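Local coordinates for protein transcriptional repressor, TetR family (Thermus thermophilus, PDB 3ANP) that controls fatty acid degradation as a TetR-family transcriptional repressor and binds lauroyl-CoA in its ligand pocket, at residues R69-V72 with R73-L76; E84-R87 with H88-V92; A166-W169 with A170-P174; E181-K184 with N185-L188. All coordinates share one frame; numbering follows the deposited sequence.

Contact 1 (R69-V72 with R73-L76)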
# COMPACT_ATOMS: atom_id res chain seq x y z
N ARG A 69 -18.12 -6.18 -9.40
CA ARG A 69 -18.30 -7.61 -9.16
C ARG A 69 -19.28 -8.19 -10.19
O ARG A 69 -19.05 -9.27 -10.75
CB ARG A 69 -18.81 -7.86 -7.73
CG ARG A 69 -19.08 -9.33 -7.41
CD ARG A 69 -19.60 -9.52 -5.98
NE ARG A 69 -18.66 -9.08 -4.95
CZ ARG A 69 -18.87 -8.06 -4.12
NH1 ARG A 69 -20.00 -7.37 -4.17
NH2 ARG A 69 -17.95 -7.73 -3.21
N GLU A 70 -20.38 -7.48 -10.45
CA GLU A 70 -21.36 -7.94 -11.43
C GLU A 70 -20.73 -8.04 -12.80
O GLU A 70 -20.97 -8.98 -13.54
CB GLU A 70 -22.53 -6.96 -11.55
CG GLU A 70 -23.42 -6.81 -10.33
CD GLU A 70 -24.65 -5.96 -10.65
OE1 GLU A 70 -25.49 -6.41 -11.44
OE2 GLU A 70 -24.75 -4.84 -10.13
N GLU A 71 -19.94 -7.02 -13.13
CA GLU A 71 -19.28 -6.94 -14.42
C GLU A 71 -18.30 -8.11 -14.60
O GLU A 71 -18.28 -8.75 -15.65
CB GLU A 71 -18.56 -5.58 -14.53
CG GLU A 71 -17.82 -5.34 -15.85
CD GLU A 71 -17.32 -3.90 -16.00
OE1 GLU A 71 -17.37 -3.14 -15.00
OE2 GLU A 71 -16.88 -3.54 -17.10
N VAL A 72 -17.51 -8.38 -13.57
CA VAL A 72 -16.53 -9.46 -13.63
C VAL A 72 -17.23 -10.82 -13.77
O VAL A 72 -16.84 -11.63 -14.60
CB VAL A 72 -15.63 -9.46 -12.34
CG1 VAL A 72 -14.93 -10.82 -12.14
CG2 VAL A 72 -14.58 -8.35 -12.47
N ARG A 73 -18.27 -11.06 -12.97
CA ARG A 73 -18.97 -12.33 -13.05
C ARG A 73 -19.64 -12.49 -14.41
O ARG A 73 -19.67 -13.59 -14.98
CB ARG A 73 -20.00 -12.44 -11.92
CG ARG A 73 -19.33 -12.63 -10.56
CD ARG A 73 -20.33 -12.64 -9.41
NE ARG A 73 -19.65 -12.77 -8.12
CZ ARG A 73 -20.26 -13.09 -6.99
NH1 ARG A 73 -21.57 -13.32 -6.98
NH2 ARG A 73 -19.56 -13.20 -5.85
N ARG A 74 -20.16 -11.39 -14.93
CA ARG A 74 -20.82 -11.39 -16.23
C ARG A 74 -19.82 -11.79 -17.32
O ARG A 74 -20.12 -12.61 -18.18
CB ARG A 74 -21.36 -9.99 -16.54
CG ARG A 74 -22.47 -9.99 -17.56
CD ARG A 74 -22.32 -8.86 -18.56
NE ARG A 74 -21.97 -7.58 -17.95
CZ ARG A 74 -21.15 -6.70 -18.52
NH1 ARG A 74 -20.61 -6.99 -19.71
NH2 ARG A 74 -20.86 -5.55 -17.93
N LEU A 75 -18.63 -11.20 -17.27
CA LEU A 75 -17.62 -11.49 -18.28
C LEU A 75 -17.14 -12.94 -18.25
O LEU A 75 -16.98 -13.57 -19.29
CB LEU A 75 -16.43 -10.51 -18.15
CG LEU A 75 -16.78 -9.05 -18.52
CD1 LEU A 75 -15.60 -8.12 -18.19
CD2 LEU A 75 -17.13 -8.95 -20.00
N LEU A 76 -16.94 -13.47 -17.05
CA LEU A 76 -16.50 -14.85 -16.92
C LEU A 76 -17.59 -15.75 -17.48
O LEU A 76 -17.31 -16.64 -18.29
CB LEU A 76 -16.19 -15.19 -15.45
CG LEU A 76 -14.94 -14.48 -14.90
CD1 LEU A 76 -14.79 -14.77 -13.41
CD2 LEU A 76 -13.69 -14.95 -15.68
O HOH W 1 -18.56 -3.32 -19.31

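Contact 2 (E84-R87 with H88-V92)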
# COMPACT_ATOMS: atom_id res chain seq x y z
N GLU A 84 -7.79 -11.96 -19.38
CA GLU A 84 -8.34 -10.77 -20.03
C GLU A 84 -9.34 -10.08 -19.11
O GLU A 84 -9.51 -8.86 -19.17
CB GLU A 84 -9.00 -11.11 -21.37
CG GLU A 84 -8.07 -10.93 -22.57
CD GLU A 84 -7.48 -9.52 -22.65
OE1 GLU A 84 -8.26 -8.54 -22.67
OE2 GLU A 84 -6.24 -9.40 -22.69
N VAL A 85 -10.03 -10.85 -18.28
CA VAL A 85 -10.99 -10.23 -17.37
C VAL A 85 -10.20 -9.44 -16.32
O VAL A 85 -10.64 -8.38 -15.88
CB VAL A 85 -11.89 -11.26 -16.67
CG1 VAL A 85 -12.82 -10.54 -15.68
CG2 VAL A 85 -12.73 -11.99 -17.72
N LEU A 86 -9.06 -9.98 -15.92
CA LEU A 86 -8.19 -9.29 -14.96
C LEU A 86 -7.69 -7.97 -15.54
O LEU A 86 -7.76 -6.94 -14.87
CB LEU A 86 -6.98 -10.14 -14.62
CG LEU A 86 -7.16 -11.21 -13.55
CD1 LEU A 86 -5.88 -12.02 -13.45
CD2 LEU A 86 -7.49 -10.54 -12.22
N ARG A 87 -7.17 -8.01 -16.76
CA ARG A 87 -6.68 -6.80 -17.42
C ARG A 87 -7.80 -5.78 -17.54
O ARG A 87 -7.59 -4.58 -17.34
CB ARG A 87 -6.15 -7.09 -18.84
CG ARG A 87 -4.88 -7.90 -18.91
CD ARG A 87 -4.19 -7.66 -20.26
NE ARG A 87 -2.99 -8.47 -20.42
CZ ARG A 87 -3.00 -9.77 -20.73
NH1 ARG A 87 -4.15 -10.40 -20.91
NH2 ARG A 87 -1.86 -10.43 -20.85
N HIS A 88 -8.99 -6.26 -17.88
CA HIS A 88 -10.15 -5.38 -18.02
C HIS A 88 -10.48 -4.72 -16.69
O HIS A 88 -10.71 -3.50 -16.61
CB HIS A 88 -11.36 -6.18 -18.50
CG HIS A 88 -12.63 -5.39 -18.52
ND1 HIS A 88 -12.92 -4.48 -19.51
CD2 HIS A 88 -13.67 -5.36 -17.65
CE1 HIS A 88 -14.10 -3.92 -19.26
NE2 HIS A 88 -14.57 -4.44 -18.14
N LEU A 89 -10.52 -5.52 -15.63
CA LEU A 89 -10.85 -5.00 -14.31
C LEU A 89 -9.94 -3.85 -13.91
O LEU A 89 -10.40 -2.82 -13.41
CB LEU A 89 -10.78 -6.11 -13.27
CG LEU A 89 -10.94 -5.70 -11.80
CD1 LEU A 89 -12.28 -5.06 -11.56
CD2 LEU A 89 -10.79 -6.94 -10.93
N PHE A 90 -8.64 -4.01 -14.12
CA PHE A 90 -7.72 -2.96 -13.72
C PHE A 90 -7.81 -1.76 -14.62
O PHE A 90 -7.63 -0.64 -14.17
CB PHE A 90 -6.31 -3.53 -13.62
CG PHE A 90 -6.15 -4.44 -12.44
CD1 PHE A 90 -6.18 -3.93 -11.15
CD2 PHE A 90 -6.09 -5.82 -12.61
CE1 PHE A 90 -6.16 -4.77 -10.04
CE2 PHE A 90 -6.08 -6.67 -11.50
CZ PHE A 90 -6.11 -6.15 -10.22
N ARG A 91 -8.13 -1.99 -15.89
CA ARG A 91 -8.30 -0.90 -16.83
C ARG A 91 -9.49 -0.04 -16.34
O ARG A 91 -9.39 1.18 -16.22
CB ARG A 91 -8.58 -1.47 -18.23
CG ARG A 91 -8.05 -0.67 -19.40
CD ARG A 91 -7.58 -1.62 -20.51
NE ARG A 91 -8.62 -2.57 -20.91
CZ ARG A 91 -8.40 -3.85 -21.22
NH1 ARG A 91 -7.17 -4.35 -21.18
NH2 ARG A 91 -9.41 -4.63 -21.58
N VAL A 92 -10.61 -0.69 -16.04
CA VAL A 92 -11.78 0.04 -15.57
C VAL A 92 -11.54 0.65 -14.19
O VAL A 92 -12.04 1.73 -13.88
CB VAL A 92 -13.02 -0.87 -15.56
CG1 VAL A 92 -14.14 -0.24 -14.73
CG2 VAL A 92 -13.50 -1.09 -17.01
O HOH W 2 -6.47 -6.55 -23.10

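Contact 3 (A166-W169 with A170-P174)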
# COMPACT_ATOMS: atom_id res chain seq x y z
N ALA A 166 -2.96 3.53 -6.58
CA ALA A 166 -4.06 4.47 -6.75
C ALA A 166 -3.95 5.64 -5.78
O ALA A 166 -4.18 6.80 -6.15
CB ALA A 166 -5.40 3.75 -6.55
N LEU A 167 -3.59 5.34 -4.55
CA LEU A 167 -3.43 6.36 -3.53
C LEU A 167 -2.29 7.31 -3.88
O LEU A 167 -2.46 8.53 -3.82
CB LEU A 167 -3.16 5.70 -2.17
CG LEU A 167 -2.79 6.62 -1.01
CD1 LEU A 167 -3.74 7.80 -0.97
CD2 LEU A 167 -2.85 5.83 0.31
N ARG A 168 -1.14 6.77 -4.26
CA ARG A 168 -0.01 7.62 -4.61
C ARG A 168 -0.30 8.41 -5.88
O ARG A 168 0.09 9.57 -6.00
CB ARG A 168 1.26 6.79 -4.76
CG ARG A 168 1.74 6.26 -3.39
CD ARG A 168 2.79 5.17 -3.50
NE ARG A 168 4.09 5.69 -3.91
CZ ARG A 168 5.19 4.94 -4.02
NH1 ARG A 168 5.14 3.64 -3.77
NH2 ARG A 168 6.34 5.50 -4.40
N TRP A 169 -1.01 7.78 -6.81
CA TRP A 169 -1.36 8.46 -8.05
C TRP A 169 -2.23 9.67 -7.74
O TRP A 169 -1.95 10.78 -8.19
CB TRP A 169 -2.14 7.52 -8.97
CG TRP A 169 -2.64 8.20 -10.22
CD1 TRP A 169 -1.95 8.40 -11.39
CD2 TRP A 169 -3.93 8.79 -10.42
NE1 TRP A 169 -2.72 9.09 -12.29
CE2 TRP A 169 -3.94 9.35 -11.73
CE3 TRP A 169 -5.07 8.93 -9.61
CZ2 TRP A 169 -5.05 10.03 -12.25
CZ3 TRP A 169 -6.19 9.61 -10.14
CH2 TRP A 169 -6.16 10.15 -11.45
N ALA A 170 -3.29 9.44 -6.97
CA ALA A 170 -4.24 10.49 -6.62
C ALA A 170 -3.67 11.57 -5.72
O ALA A 170 -3.99 12.75 -5.88
CB ALA A 170 -5.50 9.86 -5.96
N ALA A 171 -2.83 11.18 -4.78
CA ALA A 171 -2.26 12.14 -3.85
C ALA A 171 -1.01 12.89 -4.32
O ALA A 171 -0.78 14.03 -3.92
CB ALA A 171 -1.95 11.45 -2.52
N TYR A 172 -0.21 12.25 -5.16
CA TYR A 172 1.05 12.86 -5.58
C TYR A 172 1.34 13.02 -7.07
O TYR A 172 2.02 13.95 -7.45
CB TYR A 172 2.22 12.08 -4.98
CG TYR A 172 2.04 11.71 -3.52
CD1 TYR A 172 1.85 12.71 -2.56
CD2 TYR A 172 2.05 10.38 -3.11
CE1 TYR A 172 1.69 12.39 -1.22
CE2 TYR A 172 1.89 10.04 -1.77
CZ TYR A 172 1.71 11.06 -0.82
OH TYR A 172 1.53 10.74 0.50
N THR A 173 0.85 12.10 -7.90
CA THR A 173 1.17 12.16 -9.33
C THR A 173 -0.03 11.92 -10.22
O THR A 173 -0.02 11.02 -11.06
CB THR A 173 2.23 11.10 -9.68
OG1 THR A 173 1.68 9.79 -9.46
CG2 THR A 173 3.47 11.26 -8.83
N PRO A 174 -1.07 12.75 -10.10
CA PRO A 174 -2.25 12.56 -10.93
C PRO A 174 -2.03 12.74 -12.43
O PRO A 174 -2.87 12.33 -13.24
CB PRO A 174 -3.25 13.56 -10.36
CG PRO A 174 -2.37 14.67 -9.87
CD PRO A 174 -1.21 13.94 -9.24

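Contact 4 (E181-K184 with N185-L188)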
# COMPACT_ATOMS: atom_id res chain seq x y z
N GLU A 181 0.19 1.99 -14.90
CA GLU A 181 0.72 1.57 -13.61
C GLU A 181 0.03 0.31 -13.10
O GLU A 181 0.68 -0.61 -12.60
CB GLU A 181 0.56 2.73 -12.61
CG GLU A 181 0.76 2.37 -11.13
CD GLU A 181 2.21 2.09 -10.77
OE1 GLU A 181 3.13 2.51 -11.51
OE2 GLU A 181 2.43 1.46 -9.71
N LEU A 182 -1.29 0.24 -13.22
CA LEU A 182 -2.00 -0.94 -12.75
C LEU A 182 -1.68 -2.15 -13.62
O LEU A 182 -1.60 -3.27 -13.12
CB LEU A 182 -3.52 -0.69 -12.70
CG LEU A 182 -3.94 0.38 -11.66
CD1 LEU A 182 -5.45 0.42 -11.58
CD2 LEU A 182 -3.33 0.05 -10.27
N GLU A 183 -1.50 -1.92 -14.92
CA GLU A 183 -1.16 -3.00 -15.84
C GLU A 183 0.21 -3.56 -15.44
O GLU A 183 0.46 -4.76 -15.55
CB GLU A 183 -1.12 -2.46 -17.28
CG GLU A 183 -0.55 -3.42 -18.33
CD GLU A 183 -1.45 -4.61 -18.64
OE1 GLU A 183 -2.68 -4.53 -18.39
OE2 GLU A 183 -0.93 -5.62 -19.16
N LYS A 184 1.11 -2.68 -14.99
CA LYS A 184 2.44 -3.09 -14.55
C LYS A 184 2.32 -3.99 -13.31
O LYS A 184 2.98 -5.02 -13.23
CB LYS A 184 3.32 -1.85 -14.21
CG LYS A 184 4.68 -2.18 -13.55
CD LYS A 184 4.64 -2.18 -12.00
CE LYS A 184 4.35 -0.77 -11.46
NZ LYS A 184 4.23 -0.69 -9.97
N ASN A 185 1.48 -3.59 -12.36
CA ASN A 185 1.28 -4.39 -11.14
C ASN A 185 0.74 -5.77 -11.50
O ASN A 185 1.18 -6.80 -10.96
CB ASN A 185 0.26 -3.74 -10.19
CG ASN A 185 0.77 -2.45 -9.59
OD1 ASN A 185 1.97 -2.21 -9.54
ND2 ASN A 185 -0.15 -1.61 -9.10
N LEU A 186 -0.24 -5.78 -12.40
CA LEU A 186 -0.84 -7.03 -12.83
C LEU A 186 0.17 -7.96 -13.49
O LEU A 186 0.30 -9.12 -13.11
CB LEU A 186 -1.98 -6.74 -13.79
CG LEU A 186 -2.64 -7.99 -14.37
CD1 LEU A 186 -3.26 -8.81 -13.24
CD2 LEU A 186 -3.71 -7.57 -15.37
N ARG A 187 0.88 -7.46 -14.50
CA ARG A 187 1.87 -8.26 -15.21
C ARG A 187 2.95 -8.79 -14.25
O ARG A 187 3.32 -9.97 -14.30
CB ARG A 187 2.56 -7.42 -16.29
CG ARG A 187 1.61 -6.75 -17.26
CD ARG A 187 1.23 -7.65 -18.41
NE ARG A 187 2.40 -8.18 -19.09
CZ ARG A 187 2.37 -8.82 -20.25
NH1 ARG A 187 1.21 -9.02 -20.87
NH2 ARG A 187 3.49 -9.28 -20.79
N LEU A 188 3.48 -7.92 -13.41
CA LEU A 188 4.52 -8.35 -12.49
C LEU A 188 4.06 -9.43 -11.52
O LEU A 188 4.75 -10.44 -11.36
CB LEU A 188 5.11 -7.17 -11.70
CG LEU A 188 6.05 -6.26 -12.49
CD1 LEU A 188 6.69 -5.26 -11.54
CD2 LEU A 188 7.14 -7.10 -13.16

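Contact 1 (R69-V72 with R73-L76)
Arg73 N donates to Arg69 O over 3.0 Å, nearly straight with an N-H...O angle of 169°, and the same i to i+4 bond recurs from Arg74 to Glu70, Leu75 to Glu71 and Leu76 to Val72, which identifies two unbroken alpha-helical turns. Along one flank Arg69 and Arg73 run side by side and point the same way. With CG anti to the carbonyl carbon (chi1 -71°) and the chain extended to NE, Arg73 lays one guanidinium face against Arg69 CD, which sits toward the rim, 3.7 Å from Arg73 NH2. The neighbouring methylene, Arg69 CG, is 3.6 Å from Arg73 NE. The two guanidinium planes are 66° apart, so this is an aliphatic chain under a cation and not a stack of cations; Arg73 NH2 has its counter-charge in Glu134. Elsewhere Arg74 turns back obliquely over Glu71, and Glu71 OE2 stands well out of its guanidinium plane, 4.5 Å from Arg74 NH2. A water donates to Glu71 OE2 at 2.8 Å and accepts a weak bond from Arg74 NH2; the same oxygen is also hydrogen-bonded to His88 NE2. Apolar side chains mark the inner face: Val72 CG1 meets Leu76 CD1 at 4.2 Å, and Val72, Leu75 and Leu76 all pack on Val85. Such a division of faces is typical of an amphipathic helix in the all-helical C-terminal domain of TetR-family regulators.

Contact 2 (E84-R87 with H88-V92)
Phe90 and Leu86 make the tightly packed side of this stretch of helix 82-99. Leu86 O takes the Phe90 N-H at 3.1 Å, with an N-H...O angle of 161°, and the same oxygen is approached by Phe90 CD2 at 3.0 Å. The two side chains lie alongside each other and point the same way, Leu86 CD2 reaching Phe90 CE2 at 4.2 Å. Both are buried: Ile135 packs on Leu86, Ile132 and Leu182 on Phe90, and Leu186 on both. The looser side is the solvent side, where Arg91 is exposed and Glu84 and Arg87 partly so. Glu84 OE2 forms a salt bridge one turn along the helix with Arg87 NH1 at 2.9 Å. Its other oxygen, Glu84 OE1, lies at the edge of the Arg91 guanidinium, near its plane, but 4.2 Å from Arg91 NH2. A water links the two groups through the other terminal nitrogen, donating to Glu84 OE1 at 2.7 Å and accepting from Arg91 NH1 at 3.0 Å. Bends at chi2 (144°) and chi3 (54°) fold Arg91 back along the helix, putting one guanidinium face over Arg87 O and bringing Arg91 NH1 to 3.7 Å from Arg87 CB. One carboxylate therefore serves two arginines. Arg87 also lies close to the like charge of Arg187 and has a long, weak ion pair with Glu183, so the Glu84 carboxylate probably offsets part of the positive charge.

Contact 3 (A166-W169 with A170-P174)
Trp169 and Pro174 meet where helix 151-172 runs out into the following loop, and the indole can be traced outward. Trp169 CB sits against the N of the next residue, Ala170; CG, set anti to the backbone N (chi1 175°), then sends the ring past that residue, so that Trp169 CE3 rests 3.8 Å from Ala170 CB. On the pyrrole side, Trp169 CD1 comes 3.3 Å from Thr173 O. Pro174 CA lies over this five-membered ring, 3.9 Å from its centroid and 20° off the normal, a CH-pi contact; at the far end Trp169 CZ2 is 4.4 Å from Pro174 CB. The indole N-H, NE1, bonds to Arg176 O. Near the helix C-terminus the bonding pattern changes: Arg168 O accepts Tyr172 N at 2.8 Å (i to i+4) and also Thr173 N at 3.3 Å (i to i+5), while Thr173 N makes a weak bond to Trp169 O. With an alanine in place of Trp169, Pro174 would probably lose its aromatic partner and Arg176 O its indole donor. The same turn faces the TetR-type dimer interface, where Arg168 NH1 forms a salt bridge with Asp160 of the second subunit and Tyr172 OH bonds to Asn113 O of that subunit. Within the turn the side chains of Tyr172 and Arg168 cross, Tyr172 CD2 lying 4.0 Å from Arg168 CB.

Contact 4 (E181-K184 with N185-L188)
Asn185, Lys184 and Glu181 form a buried, local polar cluster on helix 178-191, which with helix 151-172 faces the second subunit, consistent with the four-helix-bundle dimer interface of TetR-family proteins. The helical frame rests on regular i to i+4 bonds, among them Asn185 N to Glu181 O and Leu188 N to Lys184 O. Bends at chi2 (-92°) and chi3 turn the lysine chain back toward the preceding turn. There Lys184 NZ donates to Asn185 OD1 at 2.8 Å, the donor tilted 20° from the carbonyl plane. Lys184 NZ also forms a salt bridge with Glu181 OE2 at 2.8 Å, meeting that oxygen from above the carboxylate plane. Thr157 OG1 of the second subunit is a third partner, so three oxygens grip the buried ammonium. A methionine in place of Lys184 would probably leave Asn185 OD1 without its donor and the negative charge of Glu181 less well balanced. Ser165 OG ties the cluster together, hydrogen-bonded to both Glu181 OE2 and Asn185 ND2, while Glu181 OE1 pairs with Arg153 of the second subunit. The Glu181 carboxylate and Asn185 amide planes stand 86° apart, and Leu182 CD2 lies 3.8 Å from Asn185 ND2. Next to this cluster, Glu183 and Arg187 run side by side without a salt bridge: Glu183 OE2 remains 4.2 Å from Arg187 NE, whose salt bridge is to Glu191. The aliphatic middle of the lysine packs too, with Lys184 CD 3.7 Å from Leu188 CD1.

In the fold
Contact 2 is the middle member, its centre about 11 Å from those of contacts 1 and 4, and it touches both. Glu71 OE2 and His88 NE2, 2.7 Å apart, make a probable hydrogen bond between contacts 1 and 2. Leu186 CD2 lies 3.7 Å from Arg87 CA where contact 4 packs on contact 2. Contact 3 lies across the chain's centre from contact 1, about 27 Å between centres; it comes within about 5 Å of contact 4 at nearest atoms, and both reach the second subunit. Around the acyl-CoA ligand, the side chains of Leu167 and Leu89 are about 7 and 8 Å away, while Arg168 touches a bound lauric acid.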